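Local structure of DNA polymerase II large subunit (Pyrococcus horikoshii, 5BKH) at residues Val68-Glu73 against Lys159-Val164; Thr14-Gln19 against Ile55-Phe60; Val103-Asn108 against Asn123-Ile128; Glu88-Ser93 against Leu136-Lys141. The protein probably excises itself from its polymerase precursor by protein splicing, being the mini-intein of an archaeal DNA polymerase, here in a domain-swapped form. One frame throughout, in Å; residues are numbered along the deposited sequence.

Contact 1: residues Val68-Glu73 against Lys159-Val164; sequences VLTDIE and KKYHTV
At an edge of one half of the intein's all-beta splicing fold, Thr-70 and Asp-71 of strand 66-78 hold the loop that follows their sheet neighbour, strand 153-158. Lys-159 begins this loop with a backbone bond, its N donating to Asp-71 O at 3.1 Å. The chain then reverses in a classic gamma turn centred on Lys-160, in which Tyr-161 N bonds to Lys-159 O at 2.7 Å. That carbonyl takes a second donor, Thr-70 OG1, which chi1 of -152° turns away from the threonine's own N and toward the turn. The modelled distance from Thr-70 OG1 to Lys-159 O is very short, so its exact value is doubtful.

The long arm of Lys-159, bent at three successive torsions, runs alongside Asp-71 and points the same way. Its NZ reaches Asp-71 OD2 at 3.2 Å, a salt bridge whose hydrogen bond is weak, while OD1 has a long, weak partner in Lys-56. Glu-73 crosses the root of this lysine at about a right angle, with OE2 3.6 Å from Lys-159 CB; its other oxygen, OE1, is salt-bridged to Arg-6. Past the turn, the Tyr-161 side chain comes back toward the strand and crosses that of Val-68 at about a right angle, with Val-68 CG1 against Tyr-161 CD2 at 3.4 Å.

Contact 2: residues Thr14-Gln19 against Ile55-Phe60; sequences TRILVQ and IKVYSF
Val-18 and Val-57 face each other as an antiparallel non-hydrogen-bonded pair, and their side chains form the apolar centre, with Val-18 CG1 3.9 Å from Val-57 CB. Ile-16, two residues back along its strand, joins the same face by laying CD1 against Val-57 CG2 at 4.0 Å. Because CG2 of Val-57 stands anti to the backbone N, it faces Ile-16. Leu-156 and Val-164 close over Ile-16 and Val-57, so this face belongs to the buried interior.

Leu-17 and Tyr-58 meet on the other side of the sheet. Leu-17 CD2 presses on the near end of the tyrosine, 3.3 Å from Tyr-58 CD1 and equally close to its CB, and the aromatic ring turns its edge to the peptide between Leu-17 and Val-18. Leu-133 of the second subunit packs on both side chains, carrying the hydrophobic surface across to another chain.

Backbone bonds flank the valine pair. Tyr-58 N donates to Leu-17 O at 3.1 Å and Gln-19 N to Lys-56 O at 2.8 Å, while the return bond from Lys-56 N to Gln-19 O is more bent, with an N-H...O angle of 137°, and this outer pair is loose. At the polar rim the extended Gln-19 side chain places OE1 3.1 Å from Tyr-58 OH, its amide plane turned 68° from the ring. The N-to-C directions of 15-19 and 55-60 are 126° apart, in keeping with the strongly twisted, curled sheets of the Hint (intein) fold, here built into a domain-swapped assembly.

Contact 3: residues Val103-Asn108 against Asn123-Ile128; sequences VLVYEN and NIIIII
Ile-125 reaches from strand 124-128 to Val-103 and Val-105 of strand 102-107, its antiparallel neighbour in a sheet of the intein's Hint-type fold. Its CD1 sits between two valine methyls, 3.5 Å from Val-103 CG1 and 3.6 Å from Val-105 CG2. Two successive bends, chi1 -56° and chi2 -47°, fold that methyl back toward the neighbouring strand. Cutting this side chain back to an alanine would probably open a gap beside both valines, leaving their methyls without the branch that joins them. On the reverse face, Tyr-106 CB touches Ile-124 CG2 at 3.7 Å and Ile-126 CD1 at 3.9 Å.

Farther out, Leu-89 and Val-140 back Ile-125, and Phe-87 backs Val-103. The Tyr-106 ring meets Phe-111 edge-to-face and Lys-137 in a cation-pi contact. Leu-104 packs on Phe-60 of the second subunit and Ile-126 on Ile-170 of the same neighbour, so this side of the sheet is part of the chain-to-chain interface. Backbone bonds set the pairing: Tyr-106 N donates to Ile-124 O at 2.9 Å, and Ile-126 N to Leu-104 O at 3.2 Å.

Contact 4: residues Glu88-Ser93 against Leu136-Lys141; sequences ELELGS and LKVAVK
Lys-141 N donates to Glu-88 O at 2.7 Å, the shortest polar bond between the two segments. Ala-139 O accepts a second backbone bond, from Glu-90 N at 3.0 Å, and has a CA-H...O contact from Leu-89 CA at 3.2 Å. Between the two bonds lies the non-hydrogen-bonded pair Leu-89 and Val-140.

Beyond Leu-89, the Glu-90 side chain adds a weak bond to the pairing. With chi1 at 77°, its CG lies between N and the carbonyl carbon, and the extended chain passes obliquely across Val-138 and Ala-139: CG rests 3.6 Å from Val-138 CB, and OE1 receives a weak bond of 3.4 Å from Ala-139 N. Glu-90 thus meets Ala-139 at both its polar backbone atoms, firmly at O and only weakly at N. Were Glu-90 exchanged for an alanine, the Ala-139 N-H would probably lose this weak acceptor, and one flank of Val-138 would lose its cover.

Apolar groups fill in around these bonds. Leu-89 CD2 meets Val-140 CG2 at 3.7 Å, while the Leu-89 side chain crosses that of Val-138 at about a right angle, CB nearest CG2; Leu-91 CD1 reaches both Leu-136 and Val-138. Lys-141 lays CD 3.4 Å from Leu-89 O, and the chain bends beyond it at chi3. Glu-88 forms a salt bridge with Arg-86, and its OE2 stays 6.5 Å from Lys-141 NZ, too distant for a salt bridge. What binds the two segments is therefore backbone pairing, one weak bond from a main-chain N-H to a carboxylate, and aliphatic packing, with no salt bridge joining them.

The four contacts fall into two groups at opposite sides of the chain's centre. Contacts 1 and 2, centres 8 Å apart, share one sheet through adjacent strands 55-61 and 66-78; contacts 3 and 4, centres 10 Å apart, share the six-stranded sheet through strands 124-128 and 135-146. Between the groups the centres are 44 to 53 Å apart. Along the chain, contact 2 closes first; contact 1 then spans all of contact 4, which in turn spans contact 3. The chain thus runs out to the distant sheet and back. Contacts 2 and 3 both pack against the second subunit, consistent with a domain swap in which each half meets the complementary half of its partner.

Contact 1: residues Val68-Glu73 against Lys159-Val164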
loop_
_atom_site.group_PDB
_atom_site.type_symbol
_atom_site.label_atom_id
_atom_site.label_comp_id
_atom_site.label_asym_id
_atom_site.label_seq_id
_atom_site.Cartn_x
_atom_site.Cartn_y
_atom_site.Cartn_z
ATOM N N VAL A 68 11.536 25.716 -27.847
ATOM C CA VAL A 68 10.997 25.215 -29.107
ATOM C C VAL A 68 9.493 24.985 -28.983
ATOM O O VAL A 68 8.945 24.860 -27.888
ATOM C CB VAL A 68 11.724 23.918 -29.538
ATOM C CG1 VAL A 68 11.323 22.758 -28.646
ATOM C CG2 VAL A 68 11.486 23.609 -31.013
ATOM N N LEU A 69 8.821 24.966 -30.136
ATOM C CA LEU A 69 7.412 24.601 -30.247
ATOM C C LEU A 69 7.260 23.131 -30.608
ATOM O O LEU A 69 7.997 22.608 -31.452
ATOM C CB LEU A 69 6.711 25.456 -31.303
ATOM C CG LEU A 69 6.600 26.945 -30.992
ATOM C CD1 LEU A 69 6.060 27.682 -32.186
ATOM C CD2 LEU A 69 5.645 27.131 -29.806
ATOM N N THR A 70 6.289 22.466 -29.983
ATOM C CA THR A 70 6.001 21.094 -30.365
ATOM C C THR A 70 4.499 20.845 -30.328
ATOM O O THR A 70 3.719 21.614 -29.753
ATOM C CB THR A 70 6.759 20.080 -29.489
ATOM O OG1 THR A 70 6.980 18.876 -30.236
ATOM C CG2 THR A 70 5.985 19.744 -28.236
ATOM N N ASP A 71 4.111 19.752 -30.981
ATOM C CA ASP A 71 2.709 19.431 -31.192
ATOM C C ASP A 71 2.128 18.703 -29.990
ATOM O O ASP A 71 2.770 17.828 -29.399
ATOM C CB ASP A 71 2.544 18.573 -32.447
ATOM C CG ASP A 71 2.805 19.349 -33.721
ATOM O OD1 ASP A 71 2.423 20.538 -33.783
ATOM O OD2 ASP A 71 3.392 18.771 -34.661
ATOM N N ILE A 72 0.897 19.068 -29.641
ATOM C CA ILE A 72 0.155 18.431 -28.559
ATOM C C ILE A 72 -0.633 17.278 -29.173
ATOM O O ILE A 72 -1.706 17.482 -29.741
ATOM C CB ILE A 72 -0.767 19.423 -27.852
ATOM C CG1 ILE A 72 0.039 20.574 -27.252
ATOM C CG2 ILE A 72 -1.587 18.714 -26.789
ATOM C CD1 ILE A 72 -0.720 21.370 -26.211
ATOM N N GLU A 73 -0.104 16.057 -29.061
ATOM C CA GLU A 73 -0.786 14.911 -29.651
ATOM C C GLU A 73 -2.076 14.595 -28.897
ATOM O O GLU A 73 -3.167 14.600 -29.478
ATOM C CB GLU A 73 0.149 13.702 -29.672
ATOM C CG GLU A 73 1.380 13.903 -30.542
ATOM C CD GLU A 73 2.355 12.745 -30.458
ATOM O OE1 GLU A 73 2.251 11.948 -29.501
ATOM O OE2 GLU A 73 3.231 12.636 -31.344
ATOM N N LYS A 159 4.996 15.747 -28.841
ATOM C CA LYS A 159 5.870 15.084 -29.795
ATOM C C LYS A 159 7.321 15.468 -29.522
ATOM O O LYS A 159 7.633 16.650 -29.333
ATOM C CB LYS A 159 5.460 15.447 -31.223
ATOM C CG LYS A 159 6.478 15.103 -32.293
ATOM C CD LYS A 159 6.395 16.084 -33.450
ATOM C CE LYS A 159 5.027 16.023 -34.120
ATOM N NZ LYS A 159 5.102 16.262 -35.590
ATOM N N LYS A 160 8.193 14.456 -29.467
ATOM C CA LYS A 160 9.633 14.619 -29.289
ATOM C C LYS A 160 9.995 15.216 -27.931
ATOM O O LYS A 160 10.494 14.508 -27.050
ATOM C CB LYS A 160 10.223 15.479 -30.413
ATOM C CG LYS A 160 11.620 15.060 -30.855
ATOM C CD LYS A 160 12.056 15.808 -32.109
ATOM C CE LYS A 160 13.561 15.734 -32.309
ATOM N NZ LYS A 160 14.159 14.551 -31.628
ATOM N N TYR A 161 9.756 16.510 -27.753
ATOM C CA TYR A 161 10.172 17.228 -26.553
ATOM C C TYR A 161 9.029 17.214 -25.546
ATOM O O TYR A 161 7.996 17.859 -25.760
ATOM C CB TYR A 161 10.590 18.650 -26.913
ATOM C CG TYR A 161 11.565 18.705 -28.068
ATOM C CD1 TYR A 161 12.775 18.021 -28.016
ATOM C CD2 TYR A 161 11.263 19.413 -29.223
ATOM C CE1 TYR A 161 13.667 18.061 -29.074
ATOM C CE2 TYR A 161 12.147 19.461 -30.285
ATOM C CZ TYR A 161 13.347 18.783 -30.207
ATOM O OH TYR A 161 14.228 18.826 -31.264
ATOM N N HIS A 162 9.223 16.495 -24.441
ATOM C CA HIS A 162 8.152 16.194 -23.499
ATOM C C HIS A 162 8.178 17.053 -22.242
ATOM O O HIS A 162 7.349 16.850 -21.351
ATOM C CB HIS A 162 8.203 14.715 -23.117
ATOM C CG HIS A 162 8.391 13.805 -24.291
ATOM N ND1 HIS A 162 7.456 13.692 -25.297
ATOM C CD2 HIS A 162 9.402 12.969 -24.622
ATOM C CE1 HIS A 162 7.885 12.826 -26.198
ATOM N NE2 HIS A 162 9.064 12.373 -25.811
ATOM N N THR A 163 9.094 18.001 -22.145
ATOM C CA THR A 163 9.130 18.867 -20.983
ATOM C C THR A 163 8.178 20.043 -21.179
ATOM O O THR A 163 7.734 20.340 -22.292
ATOM C CB THR A 163 10.553 19.358 -20.727
ATOM O OG1 THR A 163 10.695 19.687 -19.342
ATOM C CG2 THR A 163 10.853 20.580 -21.569
ATOM N N VAL A 164 7.863 20.715 -20.077
ATOM C CA VAL A 164 6.842 21.751 -20.077
ATOM C C VAL A 164 7.334 22.935 -19.255
ATOM O O VAL A 164 8.104 22.778 -18.304
ATOM C CB VAL A 164 5.500 21.179 -19.553
ATOM C CG1 VAL A 164 4.999 21.924 -18.339
ATOM C CG2 VAL A 164 4.465 21.194 -20.657
#

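Contact 2: residues Thr14-Gln19 against Ile55-Phe60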
loop_
_atom_site.group_PDB
_atom_site.type_symbol
_atom_site.label_atom_id
_atom_site.label_comp_id
_atom_site.label_asym_id
_atom_site.label_seq_id
_atom_site.Cartn_x
_atom_site.Cartn_y
_atom_site.Cartn_z
ATOM N N THR A 14 -2.569 23.798 -12.760
ATOM C CA THR A 14 -1.200 24.135 -13.130
ATOM C C THR A 14 -1.175 24.812 -14.497
ATOM O O THR A 14 -1.751 24.300 -15.462
ATOM C CB THR A 14 -0.335 22.876 -13.135
ATOM O OG1 THR A 14 0.105 22.598 -11.800
ATOM C CG2 THR A 14 0.870 23.047 -14.038
ATOM N N ARG A 15 -0.511 25.965 -14.578
ATOM C CA ARG A 15 -0.459 26.760 -15.800
ATOM C C ARG A 15 0.814 26.457 -16.579
ATOM O O ARG A 15 1.921 26.576 -16.044
ATOM C CB ARG A 15 -0.529 28.254 -15.487
ATOM C CG ARG A 15 -1.623 28.639 -14.513
ATOM C CD ARG A 15 -1.635 30.136 -14.279
ATOM N NE ARG A 15 -2.481 30.816 -15.251
ATOM C CZ ARG A 15 -3.788 30.985 -15.111
ATOM N NH1 ARG A 15 -4.433 30.534 -14.047
ATOM N NH2 ARG A 15 -4.466 31.617 -16.065
ATOM N N ILE A 16 0.653 26.073 -17.840
ATOM C CA ILE A 16 1.776 25.816 -18.724
ATOM C C ILE A 16 1.657 26.756 -19.910
ATOM O O ILE A 16 0.580 27.272 -20.224
ATOM C CB ILE A 16 1.846 24.347 -19.191
ATOM C CG1 ILE A 16 0.820 24.080 -20.294
ATOM C CG2 ILE A 16 1.636 23.402 -18.018
ATOM C CD1 ILE A 16 1.062 22.790 -21.041
ATOM N N LEU A 17 2.781 26.966 -20.582
ATOM C CA LEU A 17 2.876 28.004 -21.594
ATOM C C LEU A 17 2.860 27.426 -23.009
ATOM O O LEU A 17 3.639 26.522 -23.358
ATOM C CB LEU A 17 4.089 28.896 -21.303
ATOM C CG LEU A 17 4.777 29.868 -22.251
ATOM C CD1 LEU A 17 5.329 31.022 -21.489
ATOM C CD2 LEU A 17 5.996 29.146 -22.721
ATOM N N VAL A 18 1.938 27.955 -23.812
ATOM C CA VAL A 18 1.606 27.438 -25.128
ATOM C C VAL A 18 1.481 28.618 -26.079
ATOM O O VAL A 18 1.463 29.780 -25.672
ATOM C CB VAL A 18 0.291 26.624 -25.124
ATOM C CG1 VAL A 18 0.495 25.263 -24.479
ATOM C CG2 VAL A 18 -0.833 27.401 -24.432
ATOM N N GLN A 19 1.398 28.297 -27.361
ATOM C CA GLN A 19 1.104 29.260 -28.409
ATOM C C GLN A 19 -0.195 28.834 -29.075
ATOM O O GLN A 19 -0.280 27.730 -29.632
ATOM C CB GLN A 19 2.250 29.333 -29.419
ATOM C CG GLN A 19 1.938 30.124 -30.669
ATOM C CD GLN A 19 3.162 30.319 -31.539
ATOM O OE1 GLN A 19 4.239 30.642 -31.042
ATOM N NE2 GLN A 19 3.005 30.115 -32.841
ATOM N N ILE A 55 -3.004 24.900 -31.773
ATOM C CA ILE A 55 -2.339 24.693 -30.492
ATOM C C ILE A 55 -0.897 24.272 -30.737
ATOM O O ILE A 55 -0.609 23.521 -31.677
ATOM C CB ILE A 55 -3.088 23.641 -29.642
ATOM C CG1 ILE A 55 -2.794 23.823 -28.151
ATOM C CG2 ILE A 55 -2.755 22.216 -30.086
ATOM C CD1 ILE A 55 -3.150 25.173 -27.619
ATOM N N LYS A 56 0.011 24.787 -29.909
ATOM C CA LYS A 56 1.344 24.214 -29.780
ATOM C C LYS A 56 1.827 24.472 -28.362
ATOM O O LYS A 56 1.488 25.489 -27.756
ATOM C CB LYS A 56 2.321 24.791 -30.813
ATOM C CG LYS A 56 2.330 24.036 -32.140
ATOM C CD LYS A 56 3.729 23.844 -32.688
ATOM C CE LYS A 56 3.717 23.828 -34.209
ATOM N NZ LYS A 56 5.020 23.368 -34.767
ATOM N N VAL A 57 2.596 23.532 -27.820
ATOM C CA VAL A 57 3.105 23.658 -26.457
ATOM C C VAL A 57 4.576 24.045 -26.523
ATOM O O VAL A 57 5.323 23.552 -27.385
ATOM C CB VAL A 57 2.888 22.358 -25.651
ATOM C CG1 VAL A 57 3.506 21.185 -26.349
ATOM C CG2 VAL A 57 3.436 22.482 -24.241
ATOM N N TYR A 58 4.999 24.945 -25.626
ATOM C CA TYR A 58 6.398 25.352 -25.567
ATOM C C TYR A 58 7.193 24.345 -24.739
ATOM O O TYR A 58 6.876 24.101 -23.567
ATOM C CB TYR A 58 6.486 26.749 -24.966
ATOM C CG TYR A 58 6.336 27.894 -25.949
ATOM C CD1 TYR A 58 5.242 28.761 -25.883
ATOM C CD2 TYR A 58 7.349 28.196 -26.849
ATOM C CE1 TYR A 58 5.113 29.811 -26.763
ATOM C CE2 TYR A 58 7.235 29.270 -27.720
ATOM C CZ TYR A 58 6.113 30.078 -27.665
ATOM O OH TYR A 58 5.996 31.148 -28.527
ATOM N N SER A 59 8.217 23.754 -25.356
ATOM C CA SER A 59 9.111 22.815 -24.693
ATOM C C SER A 59 10.561 23.273 -24.840
ATOM O O SER A 59 10.825 24.366 -25.357
ATOM C CB SER A 59 8.918 21.415 -25.275
ATOM O OG SER A 59 9.498 20.422 -24.452
ATOM N N PHE A 60 11.511 22.437 -24.419
ATOM C CA PHE A 60 12.925 22.786 -24.445
ATOM C C PHE A 60 13.723 21.709 -25.163
ATOM O O PHE A 60 13.495 20.513 -24.959
ATOM C CB PHE A 60 13.479 22.975 -23.024
ATOM C CG PHE A 60 14.828 23.645 -22.981
ATOM C CD1 PHE A 60 14.932 25.024 -23.044
ATOM C CD2 PHE A 60 15.988 22.895 -22.883
ATOM C CE1 PHE A 60 16.165 25.644 -23.008
ATOM C CE2 PHE A 60 17.228 23.511 -22.846
ATOM C CZ PHE A 60 17.315 24.885 -22.907
#

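Contact 3: residues Val103-Asn108 against Asn123-Ile128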
loop_
_atom_site.group_PDB
_atom_site.type_symbol
_atom_site.label_atom_id
_atom_site.label_comp_id
_atom_site.label_asym_id
_atom_site.label_seq_id
_atom_site.Cartn_x
_atom_site.Cartn_y
_atom_site.Cartn_z
ATOM N N VAL A 103 -23.073 11.569 9.626
ATOM C CA VAL A 103 -23.873 12.778 9.493
ATOM C C VAL A 103 -24.894 12.796 10.621
ATOM O O VAL A 103 -25.546 11.778 10.895
ATOM C CB VAL A 103 -24.569 12.834 8.123
ATOM C CG1 VAL A 103 -25.280 14.150 7.949
ATOM C CG2 VAL A 103 -23.560 12.622 7.003
ATOM N N LEU A 104 -25.017 13.937 11.287
ATOM C CA LEU A 104 -26.016 14.090 12.337
ATOM C C LEU A 104 -27.399 14.212 11.719
ATOM O O LEU A 104 -27.681 15.167 10.988
ATOM C CB LEU A 104 -25.714 15.311 13.196
ATOM C CG LEU A 104 -25.487 15.011 14.674
ATOM C CD1 LEU A 104 -25.912 16.217 15.472
ATOM C CD2 LEU A 104 -26.227 13.754 15.140
ATOM N N VAL A 105 -28.269 13.258 12.033
ATOM C CA VAL A 105 -29.595 13.156 11.449
ATOM C C VAL A 105 -30.614 13.213 12.577
ATOM O O VAL A 105 -30.352 12.734 13.685
ATOM C CB VAL A 105 -29.726 11.856 10.625
ATOM C CG1 VAL A 105 -31.164 11.366 10.568
ATOM C CG2 VAL A 105 -29.184 12.077 9.226
ATOM N N TYR A 106 -31.754 13.841 12.312
ATOM C CA TYR A 106 -32.886 13.826 13.230
ATOM C C TYR A 106 -33.926 12.854 12.692
ATOM O O TYR A 106 -34.480 13.068 11.610
ATOM C CB TYR A 106 -33.486 15.221 13.390
ATOM C CG TYR A 106 -34.485 15.342 14.518
ATOM C CD1 TYR A 106 -34.060 15.524 15.829
ATOM C CD2 TYR A 106 -35.856 15.280 14.273
ATOM C CE1 TYR A 106 -34.967 15.637 16.866
ATOM C CE2 TYR A 106 -36.772 15.394 15.304
ATOM C CZ TYR A 106 -36.322 15.574 16.597
ATOM O OH TYR A 106 -37.223 15.691 17.627
ATOM N N GLU A 107 -34.177 11.783 13.434
ATOM C CA GLU A 107 -35.206 10.837 13.038
ATOM C C GLU A 107 -35.834 10.245 14.289
ATOM O O GLU A 107 -35.140 9.988 15.276
ATOM C CB GLU A 107 -34.645 9.741 12.121
ATOM C CG GLU A 107 -33.593 8.840 12.747
ATOM C CD GLU A 107 -33.073 7.800 11.767
ATOM O OE1 GLU A 107 -33.221 8.011 10.542
ATOM O OE2 GLU A 107 -32.516 6.776 12.219
ATOM N N ASN A 108 -37.157 10.069 14.244
ATOM C CA ASN A 108 -37.923 9.522 15.364
ATOM C C ASN A 108 -37.663 10.304 16.648
ATOM O O ASN A 108 -37.481 9.733 17.724
ATOM C CB ASN A 108 -37.623 8.036 15.557
ATOM C CG ASN A 108 -38.559 7.149 14.764
ATOM O OD1 ASN A 108 -38.823 7.402 13.587
ATOM N ND2 ASN A 108 -39.066 6.102 15.405
ATOM N N ASN A 123 -34.434 13.164 4.436
ATOM C CA ASN A 123 -33.855 13.074 5.769
ATOM C C ASN A 123 -33.569 14.467 6.320
ATOM O O ASN A 123 -33.323 15.417 5.572
ATOM C CB ASN A 123 -32.553 12.269 5.748
ATOM C CG ASN A 123 -32.776 10.773 5.626
ATOM O OD1 ASN A 123 -31.820 10.000 5.556
ATOM N ND2 ASN A 123 -34.036 10.357 5.585
ATOM N N ILE A 124 -33.584 14.575 7.646
ATOM C CA ILE A 124 -33.318 15.824 8.349
ATOM C C ILE A 124 -31.873 15.811 8.834
ATOM O O ILE A 124 -31.487 14.951 9.633
ATOM C CB ILE A 124 -34.281 16.023 9.531
ATOM C CG1 ILE A 124 -35.735 16.094 9.050
ATOM C CG2 ILE A 124 -33.900 17.269 10.316
ATOM C CD1 ILE A 124 -36.028 17.297 8.204
ATOM N N ILE A 125 -31.084 16.771 8.354
ATOM C CA ILE A 125 -29.734 17.041 8.834
ATOM C C ILE A 125 -29.794 18.180 9.842
ATOM O O ILE A 125 -30.568 19.138 9.683
ATOM C CB ILE A 125 -28.786 17.401 7.670
ATOM C CG1 ILE A 125 -28.772 16.303 6.610
ATOM C CG2 ILE A 125 -27.379 17.680 8.174
ATOM C CD1 ILE A 125 -28.614 14.939 7.163
ATOM N N ILE A 126 -28.976 18.076 10.885
ATOM C CA ILE A 126 -28.770 19.168 11.823
ATOM C C ILE A 126 -27.629 20.032 11.303
ATOM O O ILE A 126 -26.525 19.534 11.059
ATOM C CB ILE A 126 -28.461 18.645 13.234
ATOM C CG1 ILE A 126 -29.515 17.627 13.673
ATOM C CG2 ILE A 126 -28.358 19.804 14.221
ATOM C CD1 ILE A 126 -30.948 18.138 13.549
ATOM N N ILE A 127 -27.896 21.323 11.114
ATOM C CA ILE A 127 -26.829 22.277 10.828
ATOM C C ILE A 127 -26.843 23.343 11.911
ATOM O O ILE A 127 -27.686 23.313 12.810
ATOM C CB ILE A 127 -26.955 22.905 9.429
ATOM C CG1 ILE A 127 -28.097 23.925 9.395
ATOM C CG2 ILE A 127 -27.063 21.832 8.352
ATOM C CD1 ILE A 127 -28.391 24.455 8.011
ATOM N N ILE A 128 -25.906 24.282 11.856
ATOM C CA ILE A 128 -25.819 25.321 12.871
ATOM C C ILE A 128 -25.719 26.669 12.174
ATOM O O ILE A 128 -24.734 26.942 11.477
ATOM C CB ILE A 128 -24.643 25.091 13.826
ATOM C CG1 ILE A 128 -24.893 23.799 14.608
ATOM C CG2 ILE A 128 -24.504 26.261 14.774
ATOM C CD1 ILE A 128 -23.726 23.314 15.396
#

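Contact 4: residues Glu88-Ser93 against Leu136-Lys141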
loop_
_atom_site.group_PDB
_atom_site.type_symbol
_atom_site.label_atom_id
_atom_site.label_comp_id
_atom_site.label_asym_id
_atom_site.label_seq_id
_atom_site.Cartn_x
_atom_site.Cartn_y
_atom_site.Cartn_z
ATOM N N GLU A 88 -27.264 18.514 -0.935
ATOM C CA GLU A 88 -27.872 19.825 -1.106
ATOM C C GLU A 88 -29.077 19.880 -0.177
ATOM O O GLU A 88 -30.039 19.117 -0.350
ATOM C CB GLU A 88 -28.265 20.058 -2.560
ATOM C CG GLU A 88 -27.387 21.079 -3.269
ATOM C CD GLU A 88 -27.392 20.911 -4.775
ATOM O OE1 GLU A 88 -26.322 21.093 -5.394
ATOM O OE2 GLU A 88 -28.463 20.599 -5.338
ATOM N N LEU A 89 -29.003 20.759 0.819
ATOM C CA LEU A 89 -30.003 20.903 1.864
ATOM C C LEU A 89 -30.838 22.160 1.635
ATOM O O LEU A 89 -30.489 23.038 0.843
ATOM C CB LEU A 89 -29.330 20.964 3.239
ATOM C CG LEU A 89 -28.155 20.016 3.482
ATOM C CD1 LEU A 89 -27.264 20.548 4.592
ATOM C CD2 LEU A 89 -28.684 18.651 3.847
ATOM N N GLU A 90 -31.954 22.246 2.353
ATOM C CA GLU A 90 -32.781 23.433 2.240
ATOM C C GLU A 90 -32.097 24.597 2.946
ATOM O O GLU A 90 -31.139 24.421 3.706
ATOM C CB GLU A 90 -34.183 23.177 2.802
ATOM C CG GLU A 90 -34.280 23.189 4.314
ATOM C CD GLU A 90 -35.685 22.891 4.816
ATOM O OE1 GLU A 90 -36.229 21.817 4.478
ATOM O OE2 GLU A 90 -36.247 23.738 5.544
ATOM N N LEU A 91 -32.591 25.805 2.665
ATOM C CA LEU A 91 -32.011 27.064 3.129
ATOM C C LEU A 91 -30.676 27.367 2.454
ATOM O O LEU A 91 -29.905 28.199 2.943
ATOM C CB LEU A 91 -31.850 27.085 4.656
ATOM C CG LEU A 91 -33.123 26.968 5.504
ATOM C CD1 LEU A 91 -32.832 27.319 6.955
ATOM C CD2 LEU A 91 -34.252 27.837 4.957
ATOM N N GLY A 92 -30.385 26.701 1.334
ATOM C CA GLY A 92 -29.194 26.968 0.555
ATOM C C GLY A 92 -27.931 26.259 0.997
ATOM O O GLY A 92 -26.944 26.281 0.254
ATOM N N SER A 93 -27.922 25.625 2.168
ATOM C CA SER A 93 -26.697 25.033 2.691
ATOM C C SER A 93 -26.303 23.780 1.915
ATOM O O SER A 93 -27.150 23.024 1.430
ATOM C CB SER A 93 -26.861 24.690 4.172
ATOM O OG SER A 93 -25.601 24.539 4.802
ATOM N N LEU A 136 -30.312 23.991 13.610
ATOM C CA LEU A 136 -31.404 24.068 12.653
ATOM C C LEU A 136 -31.649 22.691 12.055
ATOM O O LEU A 136 -30.698 21.945 11.787
ATOM C CB LEU A 136 -31.076 25.058 11.534
ATOM C CG LEU A 136 -31.547 26.506 11.655
ATOM C CD1 LEU A 136 -31.126 27.093 12.986
ATOM C CD2 LEU A 136 -30.963 27.325 10.516
ATOM N N LYS A 137 -32.920 22.358 11.844
ATOM C CA LYS A 137 -33.308 21.112 11.191
ATOM C C LYS A 137 -33.623 21.414 9.733
ATOM O O LYS A 137 -34.622 22.076 9.436
ATOM C CB LYS A 137 -34.506 20.470 11.886
ATOM C CG LYS A 137 -34.276 20.140 13.354
ATOM C CD LYS A 137 -35.045 18.902 13.764
ATOM C CE LYS A 137 -35.410 18.940 15.236
ATOM N NZ LYS A 137 -34.336 19.504 16.090
ATOM N N VAL A 138 -32.781 20.927 8.820
ATOM C CA VAL A 138 -32.993 21.155 7.398
ATOM C C VAL A 138 -33.111 19.808 6.703
ATOM O O VAL A 138 -32.684 18.780 7.219
ATOM C CB VAL A 138 -31.873 22.003 6.766
ATOM C CG1 VAL A 138 -31.893 23.405 7.356
ATOM C CG2 VAL A 138 -30.516 21.338 6.969
ATOM N N ALA A 139 -33.714 19.821 5.522
ATOM C CA ALA A 139 -34.008 18.597 4.795
ATOM C C ALA A 139 -33.046 18.419 3.632
ATOM O O ALA A 139 -32.646 19.393 2.988
ATOM C CB ALA A 139 -35.447 18.603 4.274
ATOM N N VAL A 140 -32.691 17.167 3.357
ATOM C CA VAL A 140 -31.854 16.845 2.207
ATOM C C VAL A 140 -32.714 16.927 0.952
ATOM O O VAL A 140 -33.595 16.091 0.737
ATOM C CB VAL A 140 -31.216 15.461 2.341
ATOM C CG1 VAL A 140 -30.338 15.184 1.132
ATOM C CG2 VAL A 140 -30.415 15.377 3.620
ATOM N N LYS A 141 -32.448 17.926 0.111
ATOM C CA LYS A 141 -33.167 18.054 -1.151
ATOM C C LYS A 141 -32.531 17.237 -2.264
ATOM O O LYS A 141 -33.246 16.642 -3.077
ATOM C CB LYS A 141 -33.238 19.519 -1.588
ATOM C CG LYS A 141 -33.561 20.502 -0.485
ATOM C CD LYS A 141 -33.195 21.921 -0.905
ATOM C CE LYS A 141 -34.054 22.407 -2.068
ATOM N NZ LYS A 141 -33.518 23.669 -2.653
#